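Putative vitamin-B12 independent methionine synthase family protein (Listeria monocytogenes, PDB 1YPX) probably transfers a methyl group from a folate to homocysteine as a zinc-dependent, cobalamin-independent methionine synthase. Local coordinates at residues L213-I225 against P255-D267. Sequence-based numbering, arbitrary orientation.
Sequences LQETYKNLINEAI and PVAETLFGKLNID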
loop_
_atom_site.group_PDB
_atom_site.type_symbol
_atom_site.label_atom_id
_atom_site.label_comp_id
_atom_site.label_asym_id
_atom_site.label_seq_id
_atom_site.Cartn_x
_atom_site.Cartn_y
_atom_site.Cartn_z
ATOM N N LEU A 213 -15.637 -11.976 -8.058
ATOM C CA LEU A 213 -14.254 -11.617 -7.784
ATOM C C LEU A 213 -14.068 -11.226 -6.324
ATOM O O LEU A 213 -13.098 -11.638 -5.687
ATOM C CB LEU A 213 -13.815 -10.465 -8.689
ATOM C CG LEU A 213 -13.553 -10.844 -10.145
ATOM C CD1 LEU A 213 -13.134 -9.608 -10.915
ATOM C CD2 LEU A 213 -12.468 -11.906 -10.216
ATOM N N GLN A 214 -15.003 -10.436 -5.797
ATOM C CA GLN A 214 -14.936 -9.993 -4.403
ATOM C C GLN A 214 -14.804 -11.180 -3.453
ATOM O O GLN A 214 -14.278 -11.051 -2.344
ATOM C CB GLN A 214 -16.179 -9.166 -4.038
ATOM C CG GLN A 214 -16.258 -7.821 -4.754
ATOM C CD GLN A 214 -17.370 -6.925 -4.229
ATOM O OE1 GLN A 214 -17.395 -6.568 -3.047
ATOM N NE2 GLN A 214 -18.295 -6.552 -5.112
ATOM N N GLU A 215 -15.276 -12.337 -3.909
ATOM C CA GLU A 215 -15.223 -13.564 -3.134
ATOM C C GLU A 215 -13.840 -14.197 -3.295
ATOM O O GLU A 215 -13.120 -14.401 -2.309
ATOM C CB GLU A 215 -16.312 -14.531 -3.615
ATOM C CG GLU A 215 -16.721 -15.590 -2.597
ATOM C CD GLU A 215 -17.387 -15.002 -1.362
ATOM O OE1 GLU A 215 -17.881 -15.791 -0.524
ATOM O OE2 GLU A 215 -17.416 -13.757 -1.226
ATOM N N THR A 216 -13.466 -14.499 -4.537
ATOM C CA THR A 216 -12.158 -15.097 -4.793
ATOM C C THR A 216 -11.080 -14.245 -4.096
ATOM O O THR A 216 -10.194 -14.782 -3.424
ATOM C CB THR A 216 -11.866 -15.202 -6.323
ATOM O OG1 THR A 216 -11.765 -13.895 -6.891
ATOM C CG2 THR A 216 -12.983 -15.954 -7.030
ATOM N N TYR A 217 -11.199 -12.922 -4.225
ATOM C CA TYR A 217 -10.265 -11.970 -3.617
ATOM C C TYR A 217 -10.314 -11.942 -2.091
ATOM O O TYR A 217 -9.281 -12.063 -1.435
ATOM C CB TYR A 217 -10.524 -10.559 -4.152
ATOM C CG TYR A 217 -10.189 -10.378 -5.618
ATOM C CD1 TYR A 217 -10.367 -9.146 -6.243
ATOM C CD2 TYR A 217 -9.667 -11.434 -6.374
ATOM C CE1 TYR A 217 -10.031 -8.963 -7.584
ATOM C CE2 TYR A 217 -9.327 -11.265 -7.716
ATOM C CZ TYR A 217 -9.511 -10.022 -8.312
ATOM O OH TYR A 217 -9.151 -9.833 -9.626
ATOM N N LYS A 218 -11.505 -11.777 -1.523
ATOM C CA LYS A 218 -11.640 -11.746 -0.066
ATOM C C LYS A 218 -11.017 -12.993 0.555
ATOM O O LYS A 218 -10.326 -12.914 1.574
ATOM C CB LYS A 218 -13.109 -11.662 0.349
ATOM C CG LYS A 218 -13.327 -11.871 1.845
ATOM C CD LYS A 218 -14.620 -12.630 2.114
ATOM C CE LYS A 218 -14.571 -14.055 1.542
ATOM N NZ LYS A 218 -15.908 -14.747 1.536
ATOM N N ASN A 219 -11.267 -14.144 -0.054
ATOM C CA ASN A 219 -10.717 -15.394 0.450
ATOM C C ASN A 219 -9.225 -15.483 0.160
ATOM O O ASN A 219 -8.465 -16.059 0.936
ATOM C CB ASN A 219 -11.445 -16.578 -0.188
ATOM C CG ASN A 219 -12.920 -16.613 0.167
ATOM O OD1 ASN A 219 -13.286 -16.810 1.325
ATOM N ND2 ASN A 219 -13.774 -16.414 -0.830
ATOM N N LEU A 220 -8.813 -14.909 -0.965
ATOM C CA LEU A 220 -7.404 -14.909 -1.353
ATOM C C LEU A 220 -6.580 -14.088 -0.363
ATOM O O LEU A 220 -5.524 -14.530 0.104
ATOM C CB LEU A 220 -7.246 -14.323 -2.755
ATOM C CG LEU A 220 -5.808 -14.090 -3.222
ATOM C CD1 LEU A 220 -5.005 -15.384 -3.139
ATOM C CD2 LEU A 220 -5.824 -13.562 -4.652
ATOM N N ILE A 221 -7.090 -12.895 -0.051
ATOM C CA ILE A 221 -6.444 -11.975 0.868
ATOM C C ILE A 221 -6.381 -12.545 2.275
ATOM O O ILE A 221 -5.307 -12.625 2.874
ATOM C CB ILE A 221 -7.200 -10.642 0.985
ATOM C CG1 ILE A 221 -7.471 -10.038 -0.399
ATOM C CG2 ILE A 221 -6.434 -9.710 1.898
ATOM C CD1 ILE A 221 -6.283 -10.001 -1.312
ATOM N N ASN A 222 -7.532 -12.930 2.818
ATOM C CA ASN A 222 -7.536 -13.462 4.177
ATOM C C ASN A 222 -6.588 -14.648 4.293
ATOM O O ASN A 222 -5.862 -14.773 5.279
ATOM C CB ASN A 222 -8.956 -13.864 4.618
ATOM C CG ASN A 222 -9.863 -12.655 4.867
ATOM O OD1 ASN A 222 -9.440 -11.650 5.454
ATOM N ND2 ASN A 222 -11.121 -12.757 4.433
ATOM N N GLU A 223 -6.584 -15.507 3.281
ATOM C CA GLU A 223 -5.699 -16.663 3.301
ATOM C C GLU A 223 -4.234 -16.235 3.244
ATOM O O GLU A 223 -3.396 -16.766 3.978
ATOM C CB GLU A 223 -5.993 -17.598 2.128
ATOM C CG GLU A 223 -5.208 -18.887 2.204
ATOM C CD GLU A 223 -5.365 -19.755 0.979
ATOM O OE1 GLU A 223 -4.683 -20.815 0.939
ATOM O OE2 GLU A 223 -6.158 -19.391 0.062
ATOM N N ALA A 224 -3.937 -15.277 2.367
ATOM C CA ALA A 224 -2.585 -14.758 2.199
ATOM C C ALA A 224 -2.022 -14.193 3.499
ATOM O O ALA A 224 -0.822 -14.293 3.757
ATOM C CB ALA A 224 -2.571 -13.679 1.122
ATOM N N ILE A 225 -2.890 -13.602 4.315
ATOM C CA ILE A 225 -2.464 -13.025 5.583
ATOM C C ILE A 225 -2.954 -13.821 6.792
ATOM O O ILE A 225 -3.008 -13.298 7.908
ATOM C CB ILE A 225 -2.956 -11.580 5.724
ATOM C CG1 ILE A 225 -4.485 -11.539 5.715
ATOM C CG2 ILE A 225 -2.401 -10.747 4.599
ATOM C CD1 ILE A 225 -5.060 -10.183 6.055
ATOM N N PRO A 255 -20.359 -0.821 -3.521
ATOM C CA PRO A 255 -20.379 -2.268 -3.757
ATOM C C PRO A 255 -19.321 -3.014 -2.947
ATOM O O PRO A 255 -19.645 -3.770 -2.022
ATOM C CB PRO A 255 -20.145 -2.376 -5.264
ATOM C CG PRO A 255 -19.361 -1.133 -5.582
ATOM C CD PRO A 255 -20.069 -0.090 -4.769
ATOM N N VAL A 256 -18.058 -2.792 -3.300
ATOM C CA VAL A 256 -16.939 -3.428 -2.621
ATOM C C VAL A 256 -16.698 -2.788 -1.271
ATOM O O VAL A 256 -15.584 -2.393 -0.954
ATOM C CB VAL A 256 -15.649 -3.327 -3.460
ATOM C CG1 VAL A 256 -15.831 -4.086 -4.767
ATOM C CG2 VAL A 256 -15.314 -1.867 -3.737
ATOM N N ALA A 257 -17.753 -2.698 -0.473
ATOM C CA ALA A 257 -17.653 -2.093 0.842
ATOM C C ALA A 257 -18.141 -3.060 1.905
ATOM O O ALA A 257 -17.825 -2.910 3.086
ATOM C CB ALA A 257 -18.468 -0.821 0.886
ATOM N N GLU A 258 -18.913 -4.055 1.478
ATOM C CA GLU A 258 -19.461 -5.056 2.391
ATOM C C GLU A 258 -18.400 -6.072 2.790
ATOM O O GLU A 258 -18.126 -6.267 3.976
ATOM C CB GLU A 258 -20.630 -5.777 1.722
ATOM C CG GLU A 258 -21.630 -4.841 1.060
ATOM C CD GLU A 258 -22.342 -3.929 2.050
ATOM O OE1 GLU A 258 -21.654 -3.125 2.720
ATOM O OE2 GLU A 258 -23.589 -4.019 2.151
ATOM N N THR A 259 -17.805 -6.711 1.786
ATOM C CA THR A 259 -16.773 -7.723 2.002
ATOM C C THR A 259 -15.427 -7.100 2.386
ATOM O O THR A 259 -14.586 -7.753 3.005
ATOM C CB THR A 259 -16.576 -8.590 0.731
ATOM O OG1 THR A 259 -15.670 -7.934 -0.164
ATOM C CG2 THR A 259 -17.912 -8.796 0.014
ATOM N N LEU A 260 -15.238 -5.837 2.010
ATOM C CA LEU A 260 -14.009 -5.115 2.305
ATOM C C LEU A 260 -13.887 -4.694 3.766
ATOM O O LEU A 260 -12.861 -4.920 4.404
ATOM C CB LEU A 260 -13.886 -3.875 1.413
ATOM C CG LEU A 260 -12.882 -3.951 0.254
ATOM C CD1 LEU A 260 -12.744 -2.590 -0.404
ATOM C CD2 LEU A 260 -11.533 -4.404 0.779
ATOM N N PHE A 261 -14.923 -4.077 4.310
ATOM C CA PHE A 261 -14.842 -3.647 5.694
ATOM C C PHE A 261 -15.502 -4.623 6.662
ATOM O O PHE A 261 -15.360 -4.492 7.877
ATOM C CB PHE A 261 -15.452 -2.255 5.837
ATOM C CG PHE A 261 -14.939 -1.270 4.828
ATOM C CD1 PHE A 261 -13.577 -1.151 4.578
ATOM C CD2 PHE A 261 -15.824 -0.460 4.122
ATOM C CE1 PHE A 261 -13.105 -0.240 3.637
ATOM C CE2 PHE A 261 -15.362 0.456 3.179
ATOM C CZ PHE A 261 -14.002 0.567 2.936
ATOM N N GLY A 262 -16.211 -5.611 6.127
ATOM C CA GLY A 262 -16.863 -6.576 6.991
ATOM C C GLY A 262 -16.230 -7.956 6.995
ATOM O O GLY A 262 -16.190 -8.621 8.029
ATOM N N LYS A 263 -15.719 -8.384 5.846
ATOM C CA LYS A 263 -15.117 -9.705 5.724
ATOM C C LYS A 263 -13.585 -9.753 5.745
ATOM O O LYS A 263 -12.993 -10.690 6.283
ATOM C CB LYS A 263 -15.636 -10.373 4.448
ATOM C CG LYS A 263 -17.145 -10.594 4.428
ATOM C CD LYS A 263 -17.591 -11.361 3.180
ATOM C CE LYS A 263 -19.116 -11.532 3.133
ATOM N NZ LYS A 263 -19.600 -12.129 1.852
ATOM N N LEU A 264 -12.952 -8.746 5.155
ATOM C CA LEU A 264 -11.491 -8.665 5.084
ATOM C C LEU A 264 -10.850 -8.552 6.465
ATOM O O LEU A 264 -11.170 -7.641 7.223
ATOM C CB LEU A 264 -11.093 -7.453 4.246
ATOM C CG LEU A 264 -10.042 -7.679 3.173
ATOM C CD1 LEU A 264 -8.800 -8.278 3.813
ATOM C CD2 LEU A 264 -10.602 -8.596 2.107
ATOM N N ASN A 265 -9.925 -9.455 6.779
ATOM C CA ASN A 265 -9.256 -9.448 8.083
ATOM C C ASN A 265 -8.016 -8.574 8.142
ATOM O O ASN A 265 -6.947 -9.004 8.589
ATOM C CB ASN A 265 -8.899 -10.871 8.486
ATOM C CG ASN A 265 -10.119 -11.695 8.763
ATOM O OD1 ASN A 265 -10.969 -11.293 9.552
ATOM N ND2 ASN A 265 -10.222 -12.847 8.120
ATOM N N ILE A 266 -8.180 -7.328 7.718
ATOM C CA ILE A 266 -7.085 -6.380 7.680
ATOM C C ILE A 266 -7.155 -5.346 8.811
ATOM O O ILE A 266 -8.230 -5.029 9.313
ATOM C CB ILE A 266 -7.044 -5.741 6.267
ATOM C CG1 ILE A 266 -5.712 -6.080 5.611
ATOM C CG2 ILE A 266 -7.274 -4.254 6.313
ATOM C CD1 ILE A 266 -5.695 -5.836 4.129
ATOM N N ASP A 267 -6.003 -4.836 9.225
ATOM C CA ASP A 267 -5.967 -3.882 10.323
ATOM C C ASP A 267 -6.462 -2.485 9.998
ATOM O O ASP A 267 -7.243 -1.919 10.754
ATOM C CB ASP A 267 -4.555 -3.813 10.884
ATOM C CG ASP A 267 -4.092 -5.141 11.413
ATOM O OD1 ASP A 267 -4.714 -5.619 12.388
ATOM O OD2 ASP A 267 -3.124 -5.711 10.852
HETATM O O HOH W 1 -7.232 -14.168 8.001
#
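Two successive helical connections on the outside of a TIM-barrel-like fold meet here: helix 213-224, which precedes strand 233-238, and the short helix 258-261 with the loop that leads into strand 268-272. The polar link comes from the side-chain amide of Asn-222. Asn-222 OD1 accepts the backbone N-H of Asn-265 at 2.6 Å, in the carbonyl plane and fairly straight (N-H...O 159°), while Asn-222 ND2 gives a weak bond of 3.3 Å to Lys-263 O. One flat group thus spans the loop backbone on both sides of Leu-264, which restrains its rotation. A water joins Asn-222 O to Asn-265 ND2, the second of these bonds being weak. Beneath this polar layer, Leu-264 lays CD1 3.4 Å from CG2 of Ile-221, the branch anti to the backbone N, and its CD2 lies against Lys-218 CA, on the helix backbone. Farther out, the aliphatic parts of Lys-218 and Lys-263 lie together, Lys-218 CD 3.4 Å from Lys-263 CD; Lys-218 NZ pairs with Glu-215 OE1 at 3.0 Å, a salt bridge that would partly offset the nearby positive charge of Lys-263. At the helix start, Gln-214 crosses Val-256 at about a right angle, Gln-214 CD lying 3.3 Å from Val-256 CG1. Trp-191 of helix 190-193 touches Gln-214, Val-256 and Thr-259, covering that end, whereas at the other Ile-225 CD1 sits 4.2 Å from Ile-266 CG1. Ile-225 also packs on Ile-234 and on Ile-173 of helix 158-178, and Ile-266 on Met-236, so the contact's inner edge rests against strand 233-238.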